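Local atomic coordinates of FAD dependent oxidoreductase (Chelativorans sp. BNC1, PDB entry 6PXS), a protein that oxidises iminodiacetate using FAD as its cofactor, as an oxidase of the DadA oxidoreductase family. Residues Arg97-Ile107 and Asp138-Gly146; Lys129-Asp137 and Trp240-Met251. All blocks are in the same frame, centred on the assembly; numbering follows the deposited sequence.

Contact 1: residues Arg97-Ile107 and Asp138-Gly146; sequences RARLDTIEGRI and DLEAIHIPG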
loop_
_atom_site.group_PDB
_atom_site.type_symbol
_atom_site.label_atom_id
_atom_site.label_comp_id
_atom_site.label_asym_id
_atom_site.label_seq_id
_atom_site.Cartn_x
_atom_site.Cartn_y
_atom_site.Cartn_z
ATOM N N ARG A 97 -7.619 11.446 -41.025
ATOM C CA ARG A 97 -9.024 11.406 -41.413
ATOM C C ARG A 97 -9.341 10.202 -42.288
ATOM O O ARG A 97 -10.503 9.785 -42.351
ATOM C CB ARG A 97 -9.403 12.699 -42.140
ATOM C CG ARG A 97 -10.896 12.847 -42.387
ATOM C CD ARG A 97 -11.270 14.255 -42.833
ATOM N NE ARG A 97 -10.805 14.557 -44.184
ATOM C CZ ARG A 97 -11.394 14.123 -45.294
ATOM N NH1 ARG A 97 -10.903 14.455 -46.481
ATOM N NH2 ARG A 97 -12.471 13.350 -45.224
ATOM N N ALA A 98 -8.337 9.633 -42.960
ATOM C CA ALA A 98 -8.579 8.473 -43.814
ATOM C C ALA A 98 -9.101 7.294 -43.002
ATOM O O ALA A 98 -10.147 6.718 -43.324
ATOM C CB ALA A 98 -7.295 8.093 -44.552
ATOM N N ARG A 99 -8.382 6.918 -41.941
ATOM C CA ARG A 99 -8.823 5.797 -41.118
ATOM C C ARG A 99 -10.059 6.150 -40.303
ATOM O O ARG A 99 -10.867 5.266 -39.993
ATOM C CB ARG A 99 -7.696 5.343 -40.191
ATOM C CG ARG A 99 -8.082 4.172 -39.301
ATOM C CD ARG A 99 -6.898 3.628 -38.521
ATOM N NE ARG A 99 -7.299 2.542 -37.630
ATOM C CZ ARG A 99 -6.453 1.786 -36.938
ATOM N NH1 ARG A 99 -5.145 1.988 -37.030
ATOM N NH2 ARG A 99 -6.918 0.822 -36.154
ATOM N N LEU A 100 -10.225 7.424 -39.944
ATOM C CA LEU A 100 -11.429 7.829 -39.228
ATOM C C LEU A 100 -12.669 7.662 -40.096
ATOM O O LEU A 100 -13.754 7.380 -39.578
ATOM C CB LEU A 100 -11.296 9.278 -38.755
ATOM C CG LEU A 100 -12.356 9.779 -37.771
ATOM C CD1 LEU A 100 -12.388 8.925 -36.509
ATOM C CD2 LEU A 100 -12.101 11.234 -37.415
ATOM N N ASP A 101 -12.528 7.826 -41.413
ATOM C CA ASP A 101 -13.647 7.569 -42.312
ATOM C C ASP A 101 -13.944 6.078 -42.403
ATOM O O ASP A 101 -15.112 5.674 -42.463
ATOM C CB ASP A 101 -13.347 8.139 -43.698
ATOM C CG ASP A 101 -13.063 9.627 -43.669
ATOM O OD1 ASP A 101 -13.563 10.311 -42.751
ATOM O OD2 ASP A 101 -12.338 10.115 -44.561
ATOM N N THR A 102 -12.901 5.246 -42.417
ATOM C CA THR A 102 -13.108 3.801 -42.420
ATOM C C THR A 102 -13.802 3.347 -41.143
ATOM O O THR A 102 -14.718 2.516 -41.185
ATOM C CB THR A 102 -11.770 3.081 -42.586
ATOM O OG1 THR A 102 -11.207 3.401 -43.864
ATOM C CG2 THR A 102 -11.948 1.571 -42.477
ATOM N N ILE A 103 -13.382 3.882 -39.996
ATOM C CA ILE A 103 -14.012 3.513 -38.732
ATOM C C ILE A 103 -15.468 3.955 -38.717
ATOM O O ILE A 103 -16.355 3.210 -38.282
ATOM C CB ILE A 103 -13.224 4.108 -37.551
ATOM C CG1 ILE A 103 -11.833 3.475 -37.472
ATOM C CG2 ILE A 103 -13.986 3.897 -36.250
ATOM C CD1 ILE A 103 -10.852 4.241 -36.611
ATOM N N GLU A 104 -15.739 5.175 -39.191
ATOM C CA GLU A 104 -17.120 5.634 -39.288
ATOM C C GLU A 104 -17.966 4.668 -40.105
ATOM O O GLU A 104 -19.157 4.495 -39.826
ATOM C CB GLU A 104 -17.165 7.033 -39.904
ATOM C CG GLU A 104 -18.548 7.674 -39.906
ATOM C CD GLU A 104 -18.568 9.021 -40.605
ATOM O OE1 GLU A 104 -19.635 9.671 -40.617
ATOM O OE2 GLU A 104 -17.517 9.429 -41.142
ATOM N N GLY A 105 -17.371 4.028 -41.112
ATOM C CA GLY A 105 -18.112 3.052 -41.893
ATOM C C GLY A 105 -18.467 1.817 -41.086
ATOM O O GLY A 105 -19.624 1.385 -41.066
ATOM N N ARG A 106 -17.476 1.230 -40.410
ATOM C CA ARG A 106 -17.744 0.051 -39.592
ATOM C C ARG A 106 -18.817 0.336 -38.552
ATOM O O ARG A 106 -19.718 -0.485 -38.337
ATOM C CB ARG A 106 -16.461 -0.424 -38.909
ATOM C CG ARG A 106 -15.505 -1.195 -39.807
ATOM C CD ARG A 106 -14.618 -2.113 -38.982
ATOM N NE ARG A 106 -13.941 -1.395 -37.902
ATOM C CZ ARG A 106 -12.671 -0.995 -37.928
ATOM N NH1 ARG A 106 -11.898 -1.240 -38.981
ATOM N NH2 ARG A 106 -12.166 -0.348 -36.887
ATOM N N ILE A 107 -18.742 1.494 -37.896
ATOM C CA ILE A 107 -19.702 1.816 -36.844
ATOM C C ILE A 107 -21.102 1.957 -37.428
ATOM O O ILE A 107 -22.069 1.389 -36.908
ATOM C CB ILE A 107 -19.276 3.092 -36.099
ATOM C CG1 ILE A 107 -17.932 2.879 -35.399
ATOM C CG2 ILE A 107 -20.348 3.495 -35.094
ATOM C CD1 ILE A 107 -17.288 4.159 -34.909
ATOM N N ASP A 138 -7.572 19.808 -31.507
ATOM C CA ASP A 138 -7.482 19.566 -32.941
ATOM C C ASP A 138 -7.984 18.186 -33.342
ATOM O O ASP A 138 -7.762 17.766 -34.482
ATOM C CB ASP A 138 -6.036 19.735 -33.410
ATOM C CG ASP A 138 -5.127 18.637 -32.895
ATOM O OD1 ASP A 138 -5.109 18.408 -31.668
ATOM O OD2 ASP A 138 -4.440 17.996 -33.718
ATOM N N LEU A 139 -8.658 17.474 -32.446
ATOM C CA LEU A 139 -9.036 16.086 -32.677
ATOM C C LEU A 139 -10.468 16.013 -33.193
ATOM O O LEU A 139 -11.398 16.482 -32.527
ATOM C CB LEU A 139 -8.892 15.269 -31.393
ATOM C CG LEU A 139 -7.457 14.981 -30.945
ATOM C CD1 LEU A 139 -7.435 14.455 -29.520
ATOM C CD2 LEU A 139 -6.791 13.990 -31.885
ATOM N N GLU A 140 -10.635 15.435 -34.379
ATOM C CA GLU A 140 -11.945 15.000 -34.833
ATOM C C GLU A 140 -12.297 13.678 -34.157
ATOM O O GLU A 140 -11.422 12.924 -33.720
ATOM C CB GLU A 140 -11.973 14.832 -36.353
ATOM C CG GLU A 140 -11.491 16.042 -37.135
ATOM C CD GLU A 140 -11.455 15.788 -38.632
ATOM O OE1 GLU A 140 -12.126 14.842 -39.092
ATOM O OE2 GLU A 140 -10.751 16.532 -39.348
ATOM N N ALA A 141 -13.594 13.396 -34.072
ATOM C CA ALA A 141 -14.042 12.206 -33.365
ATOM C C ALA A 141 -15.420 11.802 -33.863
ATOM O O ALA A 141 -16.090 12.542 -34.587
ATOM C CB ALA A 141 -14.063 12.439 -31.851
ATOM N N ILE A 142 -15.829 10.603 -33.458
ATOM C CA ILE A 142 -17.154 10.065 -33.736
ATOM C C ILE A 142 -17.842 9.839 -32.399
ATOM O O ILE A 142 -17.302 9.145 -31.529
ATOM C CB ILE A 142 -17.080 8.757 -34.545
ATOM C CG1 ILE A 142 -16.359 8.999 -35.873
ATOM C CG2 ILE A 142 -18.479 8.199 -34.784
ATOM C CD1 ILE A 142 -16.012 7.732 -36.620
ATOM N N HIS A 143 -19.024 10.421 -32.235
ATOM C CA HIS A 143 -19.741 10.393 -30.968
ATOM C C HIS A 143 -20.760 9.260 -30.984
ATOM O O HIS A 143 -21.632 9.217 -31.859
ATOM C CB HIS A 143 -20.428 11.734 -30.713
ATOM C CG HIS A 143 -21.038 11.850 -29.352
ATOM N ND1 HIS A 143 -22.388 11.695 -29.124
ATOM C CD2 HIS A 143 -20.480 12.107 -28.145
ATOM C CE1 HIS A 143 -22.636 11.851 -27.837
ATOM N NE2 HIS A 143 -21.495 12.102 -27.220
ATOM N N ILE A 144 -20.646 8.352 -30.021
ATOM C CA ILE A 144 -21.588 7.246 -29.859
ATOM C C ILE A 144 -22.283 7.417 -28.513
ATOM O O ILE A 144 -21.760 6.953 -27.489
ATOM C CB ILE A 144 -20.882 5.882 -29.939
ATOM C CG1 ILE A 144 -20.091 5.760 -31.243
ATOM C CG2 ILE A 144 -21.901 4.753 -29.836
ATOM C CD1 ILE A 144 -19.305 4.469 -31.362
ATOM N N PRO A 145 -23.452 8.062 -28.458
ATOM C CA PRO A 145 -24.084 8.313 -27.152
ATOM C C PRO A 145 -24.337 7.056 -26.338
ATOM O O PRO A 145 -24.486 7.152 -25.113
ATOM C CB PRO A 145 -25.401 9.010 -27.524
ATOM C CG PRO A 145 -25.177 9.560 -28.895
ATOM C CD PRO A 145 -24.243 8.609 -29.573
ATOM N N GLY A 146 -24.379 5.879 -26.970
ATOM C CA GLY A 146 -24.698 4.658 -26.251
ATOM C C GLY A 146 -23.550 4.061 -25.467
ATOM O O GLY A 146 -23.784 3.217 -24.596
#

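Contact 2: residues Lys129-Asp137 and Trp240-Met251; sequences KRLFPPLRD and WPVVLPMNSYYM. With FAD (flavin-adenine dinucleotide), chain E.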
loop_
_atom_site.group_PDB
_atom_site.type_symbol
_atom_site.label_atom_id
_atom_site.label_comp_id
_atom_site.label_asym_id
_atom_site.label_seq_id
_atom_site.Cartn_x
_atom_site.Cartn_y
_atom_site.Cartn_z
ATOM N N LYS A 129 -13.171 17.820 -27.431
ATOM C CA LYS A 129 -12.594 18.445 -26.247
ATOM C C LYS A 129 -13.652 19.134 -25.396
ATOM O O LYS A 129 -13.427 19.344 -24.200
ATOM C CB LYS A 129 -11.518 19.452 -26.656
ATOM C CG LYS A 129 -10.813 20.114 -25.479
ATOM C CD LYS A 129 -9.728 21.078 -25.938
ATOM C CE LYS A 129 -9.103 21.816 -24.762
ATOM N NZ LYS A 129 -8.350 20.902 -23.861
ATOM N N ARG A 130 -14.794 19.493 -25.985
ATOM C CA ARG A 130 -15.868 20.095 -25.205
ATOM C C ARG A 130 -16.498 19.084 -24.258
ATOM O O ARG A 130 -17.055 19.468 -23.223
ATOM C CB ARG A 130 -16.926 20.680 -26.142
ATOM C CG ARG A 130 -18.020 21.471 -25.441
ATOM C CD ARG A 130 -19.088 21.944 -26.424
ATOM N NE ARG A 130 -19.780 20.828 -27.068
ATOM C CZ ARG A 130 -20.805 20.166 -26.537
ATOM N NH1 ARG A 130 -21.275 20.495 -25.340
ATOM N NH2 ARG A 130 -21.363 19.166 -27.206
ATOM N N LEU A 131 -16.417 17.797 -24.592
ATOM C CA LEU A 131 -16.940 16.732 -23.747
ATOM C C LEU A 131 -15.874 16.084 -22.878
ATOM O O LEU A 131 -16.191 15.598 -21.787
ATOM C CB LEU A 131 -17.603 15.653 -24.612
ATOM C CG LEU A 131 -18.815 16.113 -25.425
ATOM C CD1 LEU A 131 -19.171 15.082 -26.484
ATOM C CD2 LEU A 131 -20.006 16.376 -24.513
ATOM N N PHE A 132 -14.621 16.068 -23.334
ATOM C CA PHE A 132 -13.495 15.508 -22.586
ATOM C C PHE A 132 -12.406 16.575 -22.571
ATOM O O PHE A 132 -11.488 16.558 -23.403
ATOM C CB PHE A 132 -13.014 14.197 -23.210
ATOM C CG PHE A 132 -12.447 13.220 -22.215
ATOM C CD1 PHE A 132 -11.096 13.221 -21.914
ATOM C CD2 PHE A 132 -13.267 12.298 -21.586
ATOM C CE1 PHE A 132 -10.574 12.323 -21.001
ATOM C CE2 PHE A 132 -12.749 11.399 -20.672
ATOM C CZ PHE A 132 -11.401 11.411 -20.380
ATOM N N PRO A 133 -12.480 17.519 -21.636
ATOM C CA PRO A 133 -11.624 18.717 -21.693
ATOM C C PRO A 133 -10.158 18.394 -21.935
ATOM O O PRO A 133 -9.520 19.042 -22.778
ATOM C CB PRO A 133 -11.837 19.359 -20.315
ATOM C CG PRO A 133 -13.220 18.960 -19.942
ATOM C CD PRO A 133 -13.425 17.575 -20.507
ATOM N N PRO A 134 -9.566 17.431 -21.221
ATOM C CA PRO A 134 -8.114 17.220 -21.372
ATOM C C PRO A 134 -7.678 16.813 -22.776
ATOM O O PRO A 134 -6.467 16.787 -23.034
ATOM C CB PRO A 134 -7.800 16.119 -20.347
ATOM C CG PRO A 134 -9.095 15.504 -20.012
ATOM C CD PRO A 134 -10.122 16.575 -20.156
ATOM N N LEU A 135 -8.602 16.507 -23.684
ATOM C CA LEU A 135 -8.219 16.143 -25.041
ATOM C C LEU A 135 -7.636 17.342 -25.785
ATOM O O LEU A 135 -7.786 18.499 -25.378
ATOM C CB LEU A 135 -9.422 15.601 -25.817
ATOM C CG LEU A 135 -9.924 14.201 -25.460
ATOM C CD1 LEU A 135 -11.136 13.850 -26.307
ATOM C CD2 LEU A 135 -8.832 13.159 -25.643
ATOM N N ARG A 136 -6.959 17.051 -26.894
ATOM C CA ARG A 136 -6.458 18.108 -27.758
ATOM C C ARG A 136 -7.609 18.759 -28.518
ATOM O O ARG A 136 -8.595 18.108 -28.876
ATOM C CB ARG A 136 -5.430 17.558 -28.751
ATOM C CG ARG A 136 -4.301 16.755 -28.125
ATOM C CD ARG A 136 -3.089 16.696 -29.051
ATOM N NE ARG A 136 -3.454 16.384 -30.432
ATOM C CZ ARG A 136 -3.467 15.161 -30.960
ATOM N NH1 ARG A 136 -3.133 14.101 -30.233
ATOM N NH2 ARG A 136 -3.819 14.998 -32.229
ATOM N N ASP A 137 -7.474 20.061 -28.772
ATOM C CA ASP A 137 -8.523 20.796 -29.466
ATOM C C ASP A 137 -8.569 20.503 -30.961
ATOM O O ASP A 137 -9.528 20.913 -31.623
ATOM C CB ASP A 137 -8.344 22.301 -29.245
ATOM C CG ASP A 137 -6.977 22.801 -29.681
ATOM O OD1 ASP A 137 -6.647 22.681 -30.881
ATOM O OD2 ASP A 137 -6.233 23.322 -28.823
ATOM N N TRP A 240 -18.236 12.798 -18.216
ATOM C CA TRP A 240 -17.249 12.637 -19.272
ATOM C C TRP A 240 -17.463 11.310 -19.998
ATOM O O TRP A 240 -17.739 10.290 -19.360
ATOM C CB TRP A 240 -15.838 12.690 -18.698
ATOM C CG TRP A 240 -15.437 14.049 -18.228
ATOM C CD1 TRP A 240 -16.249 15.134 -18.060
ATOM C CD2 TRP A 240 -14.118 14.476 -17.873
ATOM N NE1 TRP A 240 -15.515 16.209 -17.619
ATOM C CE2 TRP A 240 -14.204 15.831 -17.497
ATOM C CE3 TRP A 240 -12.872 13.843 -17.838
ATOM C CZ2 TRP A 240 -13.092 16.565 -17.088
ATOM C CZ3 TRP A 240 -11.770 14.571 -17.433
ATOM C CH2 TRP A 240 -11.887 15.918 -17.063
ATOM N N PRO A 241 -17.337 11.289 -21.320
ATOM C CA PRO A 241 -17.572 10.058 -22.078
ATOM C C PRO A 241 -16.345 9.154 -22.065
ATOM O O PRO A 241 -15.314 9.459 -21.469
ATOM C CB PRO A 241 -17.868 10.578 -23.486
ATOM C CG PRO A 241 -17.036 11.804 -23.590
ATOM C CD PRO A 241 -17.041 12.425 -22.213
ATOM N N VAL A 242 -16.479 8.022 -22.746
ATOM C CA VAL A 242 -15.358 7.125 -22.987
ATOM C C VAL A 242 -14.600 7.608 -24.218
ATOM O O VAL A 242 -15.166 8.252 -25.108
ATOM C CB VAL A 242 -15.859 5.678 -23.163
ATOM C CG1 VAL A 242 -14.699 4.732 -23.430
ATOM C CG2 VAL A 242 -16.648 5.234 -21.938
ATOM N N VAL A 243 -13.307 7.301 -24.271
ATOM C CA VAL A 243 -12.452 7.676 -25.391
ATOM C C VAL A 243 -11.813 6.413 -25.947
ATOM O O VAL A 243 -11.257 5.608 -25.191
ATOM C CB VAL A 243 -11.376 8.695 -24.969
ATOM C CG1 VAL A 243 -10.545 9.118 -26.169
ATOM C CG2 VAL A 243 -12.025 9.904 -24.311
ATOM N N LEU A 244 -11.892 6.244 -27.268
ATOM C CA LEU A 244 -11.374 5.065 -27.958
ATOM C C LEU A 244 -10.485 5.525 -29.106
ATOM O O LEU A 244 -10.953 5.688 -30.242
ATOM C CB LEU A 244 -12.510 4.183 -28.471
ATOM C CG LEU A 244 -13.556 3.759 -27.440
ATOM C CD1 LEU A 244 -14.665 2.962 -28.108
ATOM C CD2 LEU A 244 -12.917 2.951 -26.325
ATOM N N PRO A 245 -9.192 5.747 -28.850
ATOM C CA PRO A 245 -8.288 6.188 -29.925
ATOM C C PRO A 245 -7.986 5.124 -30.967
ATOM O O PRO A 245 -7.226 5.404 -31.901
ATOM C CB PRO A 245 -7.015 6.593 -29.166
ATOM C CG PRO A 245 -7.072 5.837 -27.890
ATOM C CD PRO A 245 -8.519 5.703 -27.541
ATOM N N MET A 246 -8.548 3.922 -30.843
ATOM C CA MET A 246 -8.392 2.881 -31.860
ATOM C C MET A 246 -6.918 2.572 -32.114
ATOM O O MET A 246 -6.481 2.431 -33.258
ATOM C CB MET A 246 -9.091 3.282 -33.159
ATOM C CG MET A 246 -10.577 3.555 -33.002
ATOM S SD MET A 246 -11.483 2.154 -32.318
ATOM C CE MET A 246 -11.044 0.865 -33.483
ATOM N N ASN A 247 -6.144 2.471 -31.033
ATOM C CA ASN A 247 -4.730 2.135 -31.125
ATOM C C ASN A 247 -4.328 1.167 -30.020
ATOM O O ASN A 247 -3.189 1.203 -29.542
ATOM C CB ASN A 247 -3.864 3.394 -31.059
ATOM C CG ASN A 247 -3.992 4.118 -29.736
ATOM O OD1 ASN A 247 -4.882 3.824 -28.938
ATOM N ND2 ASN A 247 -3.105 5.076 -29.496
ATOM N N SER A 248 -5.251 0.304 -29.599
ATOM C CA SER A 248 -5.084 -0.642 -28.500
ATOM C C SER A 248 -5.141 0.039 -27.139
ATOM O O SER A 248 -5.104 -0.654 -26.115
ATOM C CB SER A 248 -3.769 -1.430 -28.599
ATOM O OG SER A 248 -2.652 -0.600 -28.331
ATOM N N TYR A 249 -5.228 1.365 -27.090
ATOM C CA TYR A 249 -5.318 2.112 -25.845
ATOM C C TYR A 249 -6.670 2.807 -25.772
ATOM O O TYR A 249 -7.437 2.834 -26.739
ATOM C CB TYR A 249 -4.177 3.130 -25.729
ATOM C CG TYR A 249 -2.803 2.496 -25.728
ATOM C CD1 TYR A 249 -2.288 1.914 -24.578
ATOM C CD2 TYR A 249 -2.023 2.475 -26.877
ATOM C CE1 TYR A 249 -1.036 1.330 -24.570
ATOM C CE2 TYR A 249 -0.767 1.894 -26.880
ATOM C CZ TYR A 249 -0.280 1.323 -25.723
ATOM O OH TYR A 249 0.968 0.742 -25.717
ATOM N N TYR A 250 -6.955 3.374 -24.606
ATOM C CA TYR A 250 -8.257 3.968 -24.323
ATOM C C TYR A 250 -8.165 4.686 -22.983
ATOM O O TYR A 250 -7.113 4.706 -22.339
ATOM C CB TYR A 250 -9.356 2.906 -24.314
ATOM C CG TYR A 250 -9.062 1.739 -23.400
ATOM C CD1 TYR A 250 -9.403 1.782 -22.053
ATOM C CD2 TYR A 250 -8.445 0.593 -23.882
ATOM C CE1 TYR A 250 -9.138 0.716 -21.212
ATOM C CE2 TYR A 250 -8.175 -0.479 -23.050
ATOM C CZ TYR A 250 -8.523 -0.412 -21.717
ATOM O OH TYR A 250 -8.256 -1.477 -20.887
ATOM N N MET A 251 -9.278 5.281 -22.569
ATOM C CA MET A 251 -9.358 5.896 -21.253
ATOM C C MET A 251 -10.802 6.282 -20.982
ATOM O O MET A 251 -11.572 6.540 -21.911
ATOM C CB MET A 251 -8.443 7.120 -21.148
ATOM C CG MET A 251 -8.791 8.248 -22.095
ATOM S SD MET A 251 -7.550 9.557 -22.056
ATOM C CE MET A 251 -8.428 10.858 -22.912
HETATM P PA FAD E . -10.978 -13.712 -13.202
HETATM O O1A FAD E . -9.498 -13.689 -13.123
HETATM O O2A FAD E . -11.645 -12.375 -12.868
HETATM O O5B FAD E . -11.593 -14.841 -12.302
HETATM C C5B FAD E . -10.841 -16.024 -11.964
HETATM C C4B FAD E . -11.039 -16.317 -10.500
HETATM O O4B FAD E . -10.927 -17.742 -10.270
HETATM C C3B FAD E . -10.020 -15.654 -9.572
HETATM O O3B FAD E . -10.657 -15.174 -8.394
HETATM C C2B FAD E . -9.049 -16.795 -9.264
HETATM O O2B FAD E . -8.388 -16.622 -8.016
HETATM C C1B FAD E . -10.017 -17.973 -9.218
HETATM N N9A FAD E . -9.394 -19.278 -9.416
HETATM C C8A FAD E . -8.633 -19.683 -10.480
HETATM N N7A FAD E . -8.199 -20.918 -10.385
HETATM C C5A FAD E . -8.711 -21.353 -9.171
HETATM C C6A FAD E . -8.615 -22.578 -8.485
HETATM N N6A FAD E . -7.939 -23.636 -8.941
HETATM N N1A FAD E . -9.245 -22.680 -7.293
HETATM C C2A FAD E . -9.922 -21.627 -6.827
HETATM N N3A FAD E . -10.080 -20.426 -7.387
HETATM C C4A FAD E . -9.447 -20.352 -8.563
HETATM N N1 FAD E . -13.069 -6.200 -20.360
HETATM C C2 FAD E . -14.005 -5.350 -20.875
HETATM O O2 FAD E . -15.093 -5.762 -21.292
HETATM N N3 FAD E . -13.744 -3.992 -20.935
HETATM C C4 FAD E . -12.585 -3.373 -20.514
HETATM O O4 FAD E . -12.465 -2.154 -20.618
HETATM C C4X FAD E . -11.594 -4.284 -19.971
HETATM N N5 FAD E . -10.468 -3.782 -19.550
HETATM C C5X FAD E . -9.522 -4.651 -19.030
HETATM C C6 FAD E . -8.311 -4.130 -18.576
HETATM C C7 FAD E . -7.330 -4.958 -18.040
HETATM C C7M FAD E . -6.035 -4.359 -17.560
HETATM C C8 FAD E . -7.556 -6.341 -17.964
HETATM C C8M FAD E . -6.512 -7.265 -17.393
HETATM C C9 FAD E . -8.764 -6.863 -18.417
HETATM C C9A FAD E . -9.745 -6.033 -18.947
HETATM N N10 FAD E . -10.980 -6.534 -19.411
HETATM C C10 FAD E . -11.927 -5.684 -19.935
HETATM C "C1'" FAD E . -11.272 -7.976 -19.367
HETATM C "C2'" FAD E . -11.900 -8.425 -18.049
HETATM O "O2'" FAD E . -11.291 -7.744 -16.952
HETATM C "C3'" FAD E . -11.687 -9.930 -17.883
HETATM O "O3'" FAD E . -11.912 -10.573 -19.133
HETATM C "C4'" FAD E . -12.589 -10.587 -16.839
HETATM O "O4'" FAD E . -12.392 -9.939 -15.583
HETATM C "C5'" FAD E . -12.306 -12.069 -16.714
HETATM O "O5'" FAD E . -13.112 -12.618 -15.651
HETATM P P FAD E . -12.936 -14.113 -15.192
HETATM O O1P FAD E . -12.992 -15.020 -16.426
HETATM O O2P FAD E . -13.871 -14.473 -14.095
HETATM O O3P FAD E . -11.438 -14.129 -14.661
#

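Contact 1: residues Arg97-Ile107 and Asp138-Gly146
Ile142 drives its CD1 methyl against the face of helix 97-107 that is turned to the strand, between the side chains of Leu100 and Ile107. Its CG1 stands anti to the carbonyl carbon (chi1 -59°) and the chain runs straight on, which carries CD1 away from the strand and up to the helix backbone. There CD1 rests against CB of Glu104 at 3.6 Å and the CD1 methyl of Leu100 at 3.8 Å, while Ile107 CD1 meets the same Ile142 methyl end-on at 4.2 Å. A beta-branched residue suits the site: the branching at CB is comfortable in an extended strand, and the CG1 arm ends in a single methyl that can enter between helical side chains.

Leu100 uses both arms of its fork. As CD1 slides past Ile142 in the opposing direction, CD2 lies 3.8 Å from CB of Glu140, covering the aliphatic base of that acidic residue. Glu140 reaches from the strand's approach toward the first turn of the helix, where Arg97 CD comes within 3.9 Å of its OE1. This is methylene packing, since Arg97 NE and Glu140 OE2 stay 5.2 Å apart; opposite charges at that spacing may still attract. Farther along, Ile107 CG2 meets Ile144 CD1 at 4.0 Å. No hydrogen bond joins the segments, so the join is made by apolar groups, with Glu104 turning its acid to a salt bridge with Arg122.

Helix and strand run nearly parallel, their short axes 20° apart and 9.5 Å at closest approach. Strand 141-144 sits inside a mixed sheet between strands 121-123 and 90-93, and helix 97-111 lies on one face of it, with Ile103 also touching Val92; helix 127-131 meets Ala141 and His143.

Contact 2: residues Lys129-Asp137 and Trp240-Met251
Trp240 lies beside the turn that follows helix 127-131, and its side chain touches four residues in a row, Leu131, Phe132, Pro133 and Pro134. CB starts 3.9 Å from CD2 of Phe132. With CG anti to the carbonyl carbon (chi1 -70°), the indole extends along the turn: CD1 passes the backbone oxygen of Leu131, and CE2 and CZ2 lie under the ring of Pro133, whose CD comes over the face of the indole, 3.6 Å from CE2, in a CH-pi contact. At the far end CH2 lies 3.6 Å from CD of Pro134. On the side of the six-membered ring nearer Phe132, CE3 approaches CE2 of Phe132 at 3.7 Å. The two aromatic rings form an edge-to-face pair, the Trp240 edge toward the Phe132 face, with centroids 4.9 Å apart and planes at 57°. Large flat residues and rigid prolines suit such a joint, because they offer broad apolar surfaces and need no hydrogen bond across it.

Phe132 is sandwiched: opposite Trp240, the CG2 methyl of Val243 stands over the ring centre, 3.9 Å from the centroid and close to the normal. Pro241 CD lies in plane at the ring edge, and Met251 makes an oblique Met-aromatic contact, its CE also touching CD2 of Leu135 at 3.6 Å.

Two structural elements meet here. Phe132 to Leu135 form a type I beta turn, closed by Leu135 N to Phe132 O. Val243 and Met251 pair as an antiparallel hydrogen-bonded couple, one of its bonds weak, linking strand 242-244 to the next strand. Tyr250, just before Met251, belongs to the FAD pocket, its OH 3.5 Å from N5 of the flavin; the aromatic and proline cluster itself stands back from the cofactor.

Of the four segments, the one on helix 97-111 comes first along the chain, and contact 1 closes the excursion through strand 121-123 and helix 127-131 back to strand 141-144. Contact 2 begins within that excursion, at residues 129-137, but its partner comes about a hundred residues later, at 240-251; the two therefore cross instead of nesting. They share the mixed sheet: contact 1 packs a helix on strand 141-144, while contact 2 joins the turn after helix 127-131 to strand 242-244, outermost of that sheet's four strands. Direct bridges connect them, His143 touching Leu131 and Ile103 touching Met246. Together they tie both helices and distant chain parts to one sheet, with contact 2 nearer the FAD.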